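Local coordinates for protein 2,3-dehydroadipyl-CoA hydratase (Escherichia coli, PDB 4FZW) that catalyses the reversible hydration of 2,3-dehydroadipyl-CoA to 3-hydroxyadipyl-CoA, a step in the bacterial degradation of phenylacetate, at residues V119-E124 with V177-P182; P97-V102 with Q192-M197; A24-L29 with A59-A64; L18-P23 with C53-N58. All blocks are in the same frame, centred on the assembly; numbering follows the deposited sequence.

Interaction 1. Residues V119-E124 with V177-P182; sequences VVVAGE and VSDVFP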
loop_
_atom_site.group_PDB
_atom_site.type_symbol
_atom_site.label_atom_id
_atom_site.label_comp_id
_atom_site.label_asym_id
_atom_site.label_seq_id
_atom_site.Cartn_x
_atom_site.Cartn_y
_atom_site.Cartn_z
ATOM N N VAL B 119 21.286 10.721 -4.619
ATOM C CA VAL B 119 22.580 10.087 -4.448
ATOM C C VAL B 119 23.422 10.876 -3.465
ATOM O O VAL B 119 23.437 12.108 -3.478
ATOM C CB VAL B 119 23.347 10.023 -5.789
ATOM C CG1 VAL B 119 24.623 9.205 -5.622
ATOM C CG2 VAL B 119 22.441 9.465 -6.918
ATOM N N VAL B 120 24.147 10.167 -2.612
ATOM C CA VAL B 120 25.108 10.840 -1.745
ATOM C C VAL B 120 26.524 10.365 -1.987
ATOM O O VAL B 120 26.803 9.160 -1.901
ATOM C CB VAL B 120 24.792 10.675 -0.257
ATOM C CG1 VAL B 120 25.667 11.638 0.572
ATOM C CG2 VAL B 120 23.296 10.928 0.014
ATOM N N VAL B 121 27.402 11.315 -2.320
ATOM C CA VAL B 121 28.856 11.111 -2.323
ATOM C C VAL B 121 29.439 11.854 -1.130
ATOM O O VAL B 121 29.136 13.038 -0.927
ATOM C CB VAL B 121 29.503 11.662 -3.599
ATOM C CG1 VAL B 121 28.839 11.070 -4.807
ATOM C CG2 VAL B 121 29.396 13.180 -3.641
ATOM N N ALA B 122 30.261 11.164 -0.338
ATOM C CA ALA B 122 30.728 11.699 0.946
ATOM C C ALA B 122 32.244 11.872 1.004
ATOM O O ALA B 122 32.986 11.255 0.235
ATOM C CB ALA B 122 30.270 10.806 2.078
ATOM N N GLY B 123 32.693 12.700 1.945
ATOM C CA GLY B 123 34.101 12.907 2.195
ATOM C C GLY B 123 34.531 11.892 3.249
ATOM O O GLY B 123 33.690 11.425 4.041
ATOM N N GLU B 124 35.824 11.553 3.282
ATOM C CA GLU B 124 36.304 10.547 4.231
ATOM C C GLU B 124 35.949 10.918 5.668
ATOM O O GLU B 124 35.678 10.047 6.496
ATOM C CB GLU B 124 37.811 10.330 4.108
ATOM C CG GLU B 124 38.288 9.177 4.959
ATOM C CD GLU B 124 39.612 8.637 4.508
ATOM O OE1 GLU B 124 40.228 9.261 3.617
ATOM O OE2 GLU B 124 40.033 7.586 5.045
ATOM N N VAL B 177 25.262 6.042 1.804
ATOM C CA VAL B 177 26.130 6.782 0.883
ATOM C C VAL B 177 26.634 5.787 -0.153
ATOM O O VAL B 177 26.705 4.601 0.115
ATOM C CB VAL B 177 27.318 7.408 1.671
ATOM C CG1 VAL B 177 28.453 7.794 0.758
ATOM C CG2 VAL B 177 26.837 8.599 2.493
ATOM N N SER B 178 26.973 6.250 -1.342
ATOM C CA SER B 178 27.417 5.314 -2.365
ATOM C C SER B 178 28.807 5.653 -2.917
ATOM O O SER B 178 29.222 5.126 -3.948
ATOM C CB SER B 178 26.366 5.164 -3.488
ATOM O OG SER B 178 26.047 6.400 -4.108
ATOM N N ASP B 179 29.523 6.521 -2.208
ATOM C CA ASP B 179 30.877 6.936 -2.581
ATOM C C ASP B 179 31.497 7.644 -1.402
ATOM O O ASP B 179 30.848 8.500 -0.785
ATOM C CB ASP B 179 30.879 7.899 -3.778
ATOM C CG ASP B 179 31.181 7.209 -5.089
ATOM O OD1 ASP B 179 32.076 6.330 -5.128
ATOM O OD2 ASP B 179 30.523 7.561 -6.087
ATOM N N VAL B 180 32.746 7.273 -1.105
ATOM C CA VAL B 180 33.553 7.943 -0.093
ATOM C C VAL B 180 34.896 8.380 -0.709
ATOM O O VAL B 180 35.667 7.549 -1.200
ATOM C CB VAL B 180 33.844 7.023 1.105
ATOM C CG1 VAL B 180 34.875 7.683 2.069
ATOM C CG2 VAL B 180 32.585 6.668 1.828
ATOM N N PHE B 181 35.183 9.681 -0.677
ATOM C CA PHE B 181 36.411 10.195 -1.272
ATOM C C PHE B 181 37.178 11.003 -0.247
ATOM O O PHE B 181 36.616 11.383 0.792
ATOM C CB PHE B 181 36.135 11.090 -2.491
ATOM C CG PHE B 181 35.429 10.398 -3.620
ATOM C CD1 PHE B 181 36.025 9.338 -4.286
ATOM C CD2 PHE B 181 34.170 10.830 -4.036
ATOM C CE1 PHE B 181 35.363 8.706 -5.341
ATOM C CE2 PHE B 181 33.518 10.214 -5.076
ATOM C CZ PHE B 181 34.106 9.153 -5.732
ATOM N N PRO B 182 38.475 11.249 -0.531
ATOM C CA PRO B 182 39.243 12.264 0.205
ATOM C C PRO B 182 38.507 13.597 0.193
ATOM O O PRO B 182 38.117 14.109 -0.849
ATOM C CB PRO B 182 40.573 12.346 -0.573
ATOM C CG PRO B 182 40.754 10.995 -1.121
ATOM C CD PRO B 182 39.345 10.434 -1.400
#

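Interaction 2. Residues P97-V102 with Q192-M197; sequences PLIAAV and QLASKM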
loop_
_atom_site.group_PDB
_atom_site.type_symbol
_atom_site.label_atom_id
_atom_site.label_comp_id
_atom_site.label_asym_id
_atom_site.label_seq_id
_atom_site.Cartn_x
_atom_site.Cartn_y
_atom_site.Cartn_z
ATOM N N PRO B 97 17.771 14.904 -11.420
ATOM C CA PRO B 97 18.753 14.260 -10.532
ATOM C C PRO B 97 19.405 15.234 -9.552
ATOM O O PRO B 97 19.805 16.340 -9.913
ATOM C CB PRO B 97 19.780 13.700 -11.507
ATOM C CG PRO B 97 18.912 13.317 -12.700
ATOM C CD PRO B 97 17.883 14.425 -12.809
ATOM N N LEU B 98 19.495 14.811 -8.300
ATOM C CA LEU B 98 19.956 15.676 -7.233
ATOM C C LEU B 98 20.994 14.921 -6.423
ATOM O O LEU B 98 20.699 13.900 -5.787
ATOM C CB LEU B 98 18.774 16.104 -6.354
ATOM C CG LEU B 98 18.961 17.158 -5.263
ATOM C CD1 LEU B 98 19.502 18.464 -5.807
ATOM C CD2 LEU B 98 17.638 17.378 -4.553
ATOM N N ILE B 99 22.217 15.433 -6.464
ATOM C CA ILE B 99 23.335 14.809 -5.783
ATOM C C ILE B 99 23.789 15.665 -4.588
ATOM O O ILE B 99 23.980 16.889 -4.704
ATOM C CB ILE B 99 24.502 14.512 -6.764
ATOM C CG1 ILE B 99 24.037 13.541 -7.865
ATOM C CG2 ILE B 99 25.676 13.907 -6.016
ATOM C CD1 ILE B 99 24.862 13.594 -9.145
ATOM N N ALA B 100 23.920 15.022 -3.433
ATOM C CA ALA B 100 24.432 15.685 -2.250
ATOM C C ALA B 100 25.904 15.325 -2.127
ATOM O O ALA B 100 26.238 14.148 -2.016
ATOM C CB ALA B 100 23.681 15.226 -1.020
ATOM N N ALA B 101 26.782 16.326 -2.166
ATOM C CA ALA B 101 28.205 16.115 -1.918
ATOM C C ALA B 101 28.484 16.532 -0.500
ATOM O O ALA B 101 28.530 17.723 -0.199
ATOM C CB ALA B 101 29.031 16.944 -2.870
ATOM N N VAL B 102 28.653 15.550 0.374
ATOM C CA VAL B 102 28.761 15.841 1.794
ATOM C C VAL B 102 30.204 15.771 2.297
ATOM O O VAL B 102 30.868 14.756 2.182
ATOM C CB VAL B 102 27.860 14.913 2.629
ATOM C CG1 VAL B 102 27.806 15.363 4.102
ATOM C CG2 VAL B 102 26.477 14.852 2.035
ATOM N N GLN B 192 31.834 15.528 -11.128
ATOM C CA GLN B 192 32.132 14.662 -12.282
ATOM C C GLN B 192 31.007 13.644 -12.498
ATOM O O GLN B 192 30.653 13.315 -13.641
ATOM C CB GLN B 192 33.489 13.966 -12.146
ATOM N N LEU B 193 30.438 13.182 -11.382
ATOM C CA LEU B 193 29.277 12.302 -11.379
ATOM C C LEU B 193 28.037 12.952 -12.000
ATOM O O LEU B 193 27.289 12.305 -12.739
ATOM C CB LEU B 193 28.955 11.897 -9.948
ATOM C CG LEU B 193 27.820 10.899 -9.774
ATOM C CD1 LEU B 193 28.206 9.552 -10.354
ATOM C CD2 LEU B 193 27.495 10.774 -8.295
ATOM N N ALA B 194 27.811 14.229 -11.705
ATOM C CA ALA B 194 26.654 14.935 -12.267
ATOM C C ALA B 194 26.906 15.204 -13.733
ATOM O O ALA B 194 25.987 15.205 -14.516
ATOM C CB ALA B 194 26.398 16.236 -11.539
ATOM N N SER B 195 28.167 15.428 -14.097
ATOM C CA SER B 195 28.514 15.723 -15.483
ATOM C C SER B 195 28.281 14.512 -16.351
ATOM O O SER B 195 27.836 14.634 -17.490
ATOM C CB SER B 195 29.957 16.201 -15.591
ATOM O OG SER B 195 30.048 17.487 -15.019
ATOM N N LYS B 196 28.595 13.346 -15.799
ATOM C CA LYS B 196 28.320 12.084 -16.453
ATOM C C LYS B 196 26.805 11.858 -16.589
ATOM O O LYS B 196 26.318 11.427 -17.634
ATOM C CB LYS B 196 28.972 10.948 -15.662
ATOM C CG LYS B 196 28.418 9.585 -16.009
ATOM C CD LYS B 196 29.524 8.603 -16.322
ATOM C CE LYS B 196 30.341 8.308 -15.094
ATOM N NZ LYS B 196 31.391 7.294 -15.390
ATOM N N MET B 197 26.051 12.159 -15.542
ATOM C CA MET B 197 24.602 12.025 -15.660
ATOM C C MET B 197 24.054 13.018 -16.696
ATOM O O MET B 197 23.410 12.602 -17.656
ATOM C CB MET B 197 23.908 12.103 -14.295
ATOM C CG MET B 197 24.277 10.923 -13.391
ATOM S SD MET B 197 23.537 11.106 -11.774
ATOM C CE MET B 197 23.064 12.823 -11.904
#

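Interaction 3. Residues A24-L29 with A59-A64; sequences AARNAL and ARFFAA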
loop_
_atom_site.group_PDB
_atom_site.type_symbol
_atom_site.label_atom_id
_atom_site.label_comp_id
_atom_site.label_asym_id
_atom_site.label_seq_id
_atom_site.Cartn_x
_atom_site.Cartn_y
_atom_site.Cartn_z
ATOM N N ALA B 24 29.552 30.597 10.024
ATOM C CA ALA B 24 29.391 30.920 11.438
ATOM C C ALA B 24 28.351 30.034 12.104
ATOM O O ALA B 24 28.509 29.652 13.272
ATOM C CB ALA B 24 29.006 32.392 11.601
ATOM N N ALA B 25 27.285 29.727 11.361
ATOM C CA ALA B 25 26.177 28.949 11.899
ATOM C C ALA B 25 26.245 27.477 11.495
ATOM O O ALA B 25 25.238 26.758 11.516
ATOM C CB ALA B 25 24.855 29.557 11.495
ATOM N N ARG B 26 27.446 27.043 11.127
ATOM C CA ARG B 26 27.704 25.657 10.738
ATOM C C ARG B 26 26.784 25.176 9.619
ATOM O O ARG B 26 26.480 23.982 9.540
ATOM C CB ARG B 26 27.564 24.729 11.941
ATOM C CG ARG B 26 28.527 25.020 13.082
ATOM C CD ARG B 26 28.167 24.173 14.287
ATOM N NE ARG B 26 28.925 24.550 15.475
ATOM C CZ ARG B 26 28.643 24.127 16.701
ATOM N NH1 ARG B 26 27.615 23.313 16.900
ATOM N NH2 ARG B 26 29.383 24.520 17.726
ATOM N N ASN B 27 26.349 26.106 8.765
ATOM C CA ASN B 27 25.473 25.795 7.645
ATOM C C ASN B 27 24.087 25.321 8.080
ATOM O O ASN B 27 23.382 24.651 7.320
ATOM C CB ASN B 27 26.141 24.788 6.708
ATOM C CG ASN B 27 27.061 25.458 5.710
ATOM O OD1 ASN B 27 27.134 26.681 5.649
ATOM N ND2 ASN B 27 27.766 24.666 4.925
ATOM N N ALA B 28 23.693 25.684 9.300
ATOM C CA ALA B 28 22.348 25.375 9.782
ATOM C C ALA B 28 21.302 25.816 8.768
ATOM O O ALA B 28 21.405 26.901 8.187
ATOM C CB ALA B 28 22.085 26.037 11.130
ATOM N N LEU B 29 20.289 24.979 8.565
ATOM C CA LEU B 29 19.223 25.284 7.619
ATOM C C LEU B 29 18.276 26.304 8.188
ATOM O O LEU B 29 17.458 26.003 9.033
ATOM C CB LEU B 29 18.471 24.017 7.215
ATOM C CG LEU B 29 19.322 23.064 6.380
ATOM C CD1 LEU B 29 18.543 21.814 6.055
ATOM C CD2 LEU B 29 19.758 23.767 5.116
ATOM N N ALA B 59 34.022 22.074 3.884
ATOM C CA ALA B 59 34.809 20.937 4.358
ATOM C C ALA B 59 34.518 20.573 5.805
ATOM O O ALA B 59 34.561 19.400 6.154
ATOM C CB ALA B 59 36.257 21.214 4.187
ATOM N N ARG B 60 34.223 21.567 6.644
ATOM C CA ARG B 60 33.834 21.303 8.036
ATOM C C ARG B 60 32.334 20.958 8.265
ATOM O O ARG B 60 32.002 20.145 9.136
ATOM C CB ARG B 60 34.257 22.469 8.929
ATOM N N PHE B 61 31.438 21.573 7.490
ATOM C CA PHE B 61 30.008 21.265 7.588
ATOM C C PHE B 61 29.290 21.183 6.236
ATOM O O PHE B 61 29.582 21.928 5.290
ATOM C CB PHE B 61 29.282 22.278 8.481
ATOM C CG PHE B 61 29.703 22.249 9.934
ATOM C CD1 PHE B 61 29.079 21.396 10.830
ATOM C CD2 PHE B 61 30.695 23.096 10.413
ATOM C CE1 PHE B 61 29.446 21.375 12.177
ATOM C CE2 PHE B 61 31.058 23.076 11.755
ATOM C CZ PHE B 61 30.432 22.212 12.634
ATOM N N PHE B 62 28.363 20.236 6.157
ATOM C CA PHE B 62 27.405 20.175 5.066
ATOM C C PHE B 62 26.246 21.028 5.554
ATOM O O PHE B 62 25.976 22.099 5.023
ATOM C CB PHE B 62 26.955 18.725 4.814
ATOM C CG PHE B 62 25.899 18.590 3.737
ATOM C CD1 PHE B 62 26.236 18.708 2.393
ATOM C CD2 PHE B 62 24.566 18.350 4.073
ATOM C CE1 PHE B 62 25.258 18.596 1.399
ATOM C CE2 PHE B 62 23.586 18.233 3.085
ATOM C CZ PHE B 62 23.931 18.351 1.750
ATOM N N ALA B 63 25.595 20.548 6.603
ATOM C CA ALA B 63 24.640 21.333 7.361
ATOM C C ALA B 63 24.504 20.684 8.732
ATOM O O ALA B 63 24.162 19.507 8.849
ATOM C CB ALA B 63 23.297 21.402 6.660
ATOM N N ALA B 64 24.816 21.447 9.770
ATOM C CA ALA B 64 24.721 20.952 11.128
ATOM C C ALA B 64 23.382 21.336 11.754
ATOM O O ALA B 64 23.310 22.221 12.608
ATOM C CB ALA B 64 25.871 21.487 11.954
#

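Interaction 4. Residues L18-P23 with C53-N58; sequences LTLNRP and CVITGN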
loop_
_atom_site.group_PDB
_atom_site.type_symbol
_atom_site.label_atom_id
_atom_site.label_comp_id
_atom_site.label_asym_id
_atom_site.label_seq_id
_atom_site.Cartn_x
_atom_site.Cartn_y
_atom_site.Cartn_z
ATOM N N LEU B 18 24.770 24.257 -5.782
ATOM C CA LEU B 18 24.252 25.045 -4.685
ATOM C C LEU B 18 25.091 24.762 -3.450
ATOM O O LEU B 18 25.103 23.633 -2.937
ATOM C CB LEU B 18 22.775 24.722 -4.438
ATOM C CG LEU B 18 21.876 24.910 -5.669
ATOM C CD1 LEU B 18 20.451 24.457 -5.401
ATOM C CD2 LEU B 18 21.903 26.370 -6.163
ATOM N N THR B 19 25.812 25.790 -3.002
ATOM C CA THR B 19 26.678 25.682 -1.845
ATOM C C THR B 19 26.078 26.353 -0.619
ATOM O O THR B 19 25.915 27.566 -0.597
ATOM C CB THR B 19 28.048 26.341 -2.106
ATOM O OG1 THR B 19 28.603 25.830 -3.319
ATOM C CG2 THR B 19 29.005 26.070 -0.935
ATOM N N LEU B 20 25.758 25.568 0.405
ATOM C CA LEU B 20 25.349 26.139 1.677
ATOM C C LEU B 20 26.510 26.936 2.233
ATOM O O LEU B 20 27.634 26.465 2.264
ATOM C CB LEU B 20 24.877 25.061 2.649
ATOM C CG LEU B 20 23.545 24.435 2.209
ATOM C CD1 LEU B 20 23.771 23.075 1.592
ATOM C CD2 LEU B 20 22.614 24.303 3.377
ATOM N N ASN B 21 26.224 28.148 2.682
ATOM C CA ASN B 21 27.256 29.087 3.071
ATOM C C ASN B 21 26.866 29.955 4.272
ATOM O O ASN B 21 26.688 31.168 4.144
ATOM C CB ASN B 21 27.609 29.965 1.874
ATOM C CG ASN B 21 28.777 30.877 2.151
ATOM O OD1 ASN B 21 29.904 30.423 2.343
ATOM N ND2 ASN B 21 28.518 32.175 2.154
ATOM N N ARG B 22 26.706 29.314 5.425
ATOM C CA ARG B 22 26.536 30.006 6.700
ATOM C C ARG B 22 27.582 29.462 7.665
ATOM O O ARG B 22 27.239 28.807 8.653
ATOM C CB ARG B 22 25.158 29.748 7.287
ATOM C CG ARG B 22 24.009 30.259 6.470
ATOM C CD ARG B 22 22.716 30.071 7.233
ATOM N NE ARG B 22 22.707 30.817 8.485
ATOM C CZ ARG B 22 22.057 30.435 9.578
ATOM N NH1 ARG B 22 21.371 29.305 9.585
ATOM N NH2 ARG B 22 22.091 31.179 10.673
ATOM N N PRO B 23 28.863 29.751 7.386
ATOM C CA PRO B 23 30.017 29.194 8.097
ATOM C C PRO B 23 29.874 29.378 9.606
ATOM O O PRO B 23 30.041 28.433 10.370
ATOM C CB PRO B 23 31.181 30.045 7.585
ATOM C CG PRO B 23 30.705 30.605 6.281
ATOM C CD PRO B 23 29.248 30.837 6.469
ATOM N N CYS B 53 21.515 18.727 -10.481
ATOM C CA CYS B 53 21.970 19.623 -9.432
ATOM C C CYS B 53 22.950 18.873 -8.494
ATOM O O CYS B 53 22.931 17.633 -8.410
ATOM C CB CYS B 53 20.780 20.223 -8.676
ATOM S SG CYS B 53 21.154 21.460 -7.401
ATOM N N VAL B 54 23.832 19.635 -7.849
ATOM C CA VAL B 54 24.711 19.125 -6.815
ATOM C C VAL B 54 24.493 20.071 -5.643
ATOM O O VAL B 54 24.414 21.293 -5.843
ATOM C CB VAL B 54 26.208 19.181 -7.244
ATOM C CG1 VAL B 54 27.145 18.944 -6.061
ATOM C CG2 VAL B 54 26.484 18.206 -8.363
ATOM N N ILE B 55 24.408 19.524 -4.430
ATOM C CA ILE B 55 24.212 20.338 -3.224
ATOM C C ILE B 55 25.350 20.088 -2.228
ATOM O O ILE B 55 25.619 18.956 -1.848
ATOM C CB ILE B 55 22.832 20.042 -2.552
ATOM C CG1 ILE B 55 21.680 20.597 -3.396
ATOM C CG2 ILE B 55 22.758 20.625 -1.151
ATOM C CD1 ILE B 55 20.295 20.579 -2.666
ATOM N N THR B 56 26.001 21.147 -1.780
ATOM C CA THR B 56 27.142 20.968 -0.895
ATOM C C THR B 56 27.309 22.078 0.123
ATOM O O THR B 56 26.744 23.168 -0.026
ATOM C CB THR B 56 28.471 20.848 -1.683
ATOM O OG1 THR B 56 29.485 20.340 -0.819
ATOM C CG2 THR B 56 28.927 22.200 -2.204
ATOM N N GLY B 57 28.091 21.792 1.160
ATOM C CA GLY B 57 28.425 22.807 2.135
ATOM C C GLY B 57 29.892 23.167 2.007
ATOM O O GLY B 57 30.364 23.511 0.911
ATOM N N ASN B 58 30.607 23.098 3.128
ATOM C CA ASN B 58 32.058 23.257 3.134
ATOM C C ASN B 58 32.706 22.015 3.719
ATOM O O ASN B 58 32.025 21.027 4.021
ATOM C CB ASN B 58 32.486 24.498 3.926
ATOM C CG ASN B 58 31.796 24.607 5.271
ATOM O OD1 ASN B 58 32.113 23.875 6.203
ATOM N ND2 ASN B 58 30.845 25.540 5.378
#

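Interaction 1. Residues V119-E124 with V177-P182
The carbonyl oxygen of Ala-122 accepts from the neighbouring segment 177-182: Phe-181 N donates to Ala-122 O at 2.9 Å, and Val-180 CA adds a CA-H...O contact to Ala-122 O at 3.4 Å. This is parallel beta pairing, by which the short strand 180-181 joins strand 119-123 at the margin of the larger sheet of the crotonase fold. The ladder continues in both directions. Ala-122 N donates to Asp-179 O at 2.8 Å, and before it Ser-178 N meets Val-120 O at 3.0 Å. At the far end the bond from Glu-124 N to Phe-181 O is bent and weak.

Ala-122 and Val-180 face one side of the sheet, Phe-181 the other, where its ring meets that of Tyr-189 edge-to-face. Val-177 straddles two partners. Its CG1, anti to the backbone N (chi1 162°), reaches Ala-122 CB at 3.8 Å, while its CG2 lies 3.8 Å from Val-120 CG1, the two side chains crossing at about a right angle. The polar ends leave the pair for a second subunit: Ser-178 OG bonds Ser-154 OG there, and the carboxylate of Asp-179 forms a salt bridge with Lys-158 of that subunit, so the strand edge is also part of a subunit interface. The base of Asp-179 runs alongside Val-121, both side chains pointing the same way, with Asp-179 CB 3.9 Å from Val-121 CG1.

Interaction 2. Residues P97-V102 with Q192-M197
Met-197 and Ile-99 reach toward each other tip to tip, joining helix 186-197 to strand 98-102. From its CB the methionine chain sets out with CG anti to the carbonyl carbon (chi1 -65°) and runs extended as far as SD, so that the sulfur rather than CB or CG is the first atom to arrive, 3.9 Å from Ile-99 CD1. At SD the chain bends, and the terminal methyl swings in between two partners: Met-197 CE lies 3.4 Å from Ile-99 CD1 and 3.4 Å from CB of Pro-97, the residue that leads into the strand.

The methyl CD1 of Ile-99 is the shared point of the contact. Besides Met-197 it touches the helix backbone at Ala-194 CA (3.8 Å), the methyl Ala-194 CB (3.9 Å) and, one residue earlier, Leu-193 CD2 (4.0 Å). Residues 193, 194 and 197 thus form one helical face around a single isoleucine tip. The helix runs almost antiparallel to the strand (168°), with the two axes 9.6 Å apart, as a helix laid over a face of the crotonase sheet. The same helix reaches adjacent strands: Ala-194 also packs on Val-54 of strand 52-56, and Leu-193 on Val-121 of strand 119-123. Pro-97 additionally packs on Leu-161 of a second subunit. Every touching group is a hydrocarbon or a thioether, so the helix is held here by shape and exclusion of water rather than by directional bonds.

Interaction 3. Residues A24-L29 with A59-A64
Arg-26 lies over the ring of Phe-61 with its aliphatic part: CB sits above the ring centre, 3.6 Å from the centroid and only 1° off the ring normal, a CH-pi contact. CG lies beside the backbone N (chi1 -61°), and from there the chain stays extended to NE. It therefore runs obliquely across the face, bringing CG over the rim at CZ and CD just past it, with Arg-26 CD 3.4 Å from Phe-61 CZ. The guanidinium has by then passed the ring, its plane only 8° from that of the phenyl group. Arg-26 CB also touches Ala-64 CB at 3.7 Å.

Arg-26 and Asn-27 are the two central residues of a type I' turn from Ala-25 to Ala-28, both with positive phi. The turn presents Arg-26 O to Ala-64 N, a hydrogen bond of 3.0 Å. Beside it Asn-27 directs its amide at the corner of the chain at Phe-62: Asn-27 ND2 donates to Phe-62 O at 3.1 Å from above the carbonyl plane, and more weakly to Phe-61 O at 3.3 Å. The other end of the amide is held by Arg-22, whose backbone N donates to Asn-27 OD1, so both ends of the group are pinned. Ala-63 CB rests 3.3 Å from Asn-27 O.

A glycerol, probably from the crystallisation liquor, lies next to the Phe-61 side chain. In enoyl-CoA hydratases the chain just beyond 59-64 carries one of the backbone N-H groups of the oxyanion hole, so this pairing of loop and strand probably borders the acyl-CoA pocket of the crotonase fold.

Interaction 4. Residues L18-P23 with C53-N58
Strands 18-20 and 53-56 run side by side in parallel, their axes 4.9 Å apart and 11° from alignment, with Leu-18 opposite Ile-55 and Thr-19 opposite Thr-56. Leu-18 uses both backbone polar atoms on the same strand, on either side of Ile-55 in sequence: Leu-18 N donates to Val-54 O at 3.0 Å, and Leu-18 O receives Thr-56 N at 2.9 Å. Thr-56 O then accepts from Leu-20 N, with Thr-19 CA adding a CA-H...O contact at 3.1 Å to Thr-56 O.

Leu-18 and Ile-55 project from one face of the sheet. Leu-18 extends CD1 to within 3.7 Å of Cys-53 SG. Leu-20 crosses Ile-55 at a slant, and its CD1 lies 3.8 Å from Ile-55 CG2. Strands 15-20 and 52-56, with helix 31-46 between them in sequence, make a beta-alpha-beta unit of the crotonase fold, and the helix packs on this apolar face: Leu-41 touches both Leu-18 and Cys-53, and Leu-33 touches Leu-20.

The opposite face carries the two threonines, side by side and pointing the same way, with Thr-19 OG1 3.8 Å from the methyl Thr-56 CG2. The hydroxyl of Thr-56 turns instead to the next strand and bonds to Ala-101 O. Thr-19 CG2 stands 3.4 Å from Gly-57 O, just past the end of strand 53-56.

How the interactions relate
From the N terminus, strand 15-20 finds strand 52-56 in interaction 4, closing a loop over helix 31-46. The loop of interaction 3 opens directly after segment 18-23 and closes directly after segment 53-58, so the two contacts cross; Asn-27 and Ala-28 bond to Arg-22, tying them together. Interaction 2 opens later, at 97-102, and ends on helix 186-197, enclosing interaction 1, whose strand 180-181 leads into that helix. Strands 52-56, 98-102 and 119-123 lie next to one another, so interactions 4, 2 and 1 follow across one sheet, while Phe-62 of interaction 3 packs on Val-102. Interactions 1 and 2 also touch a second subunit.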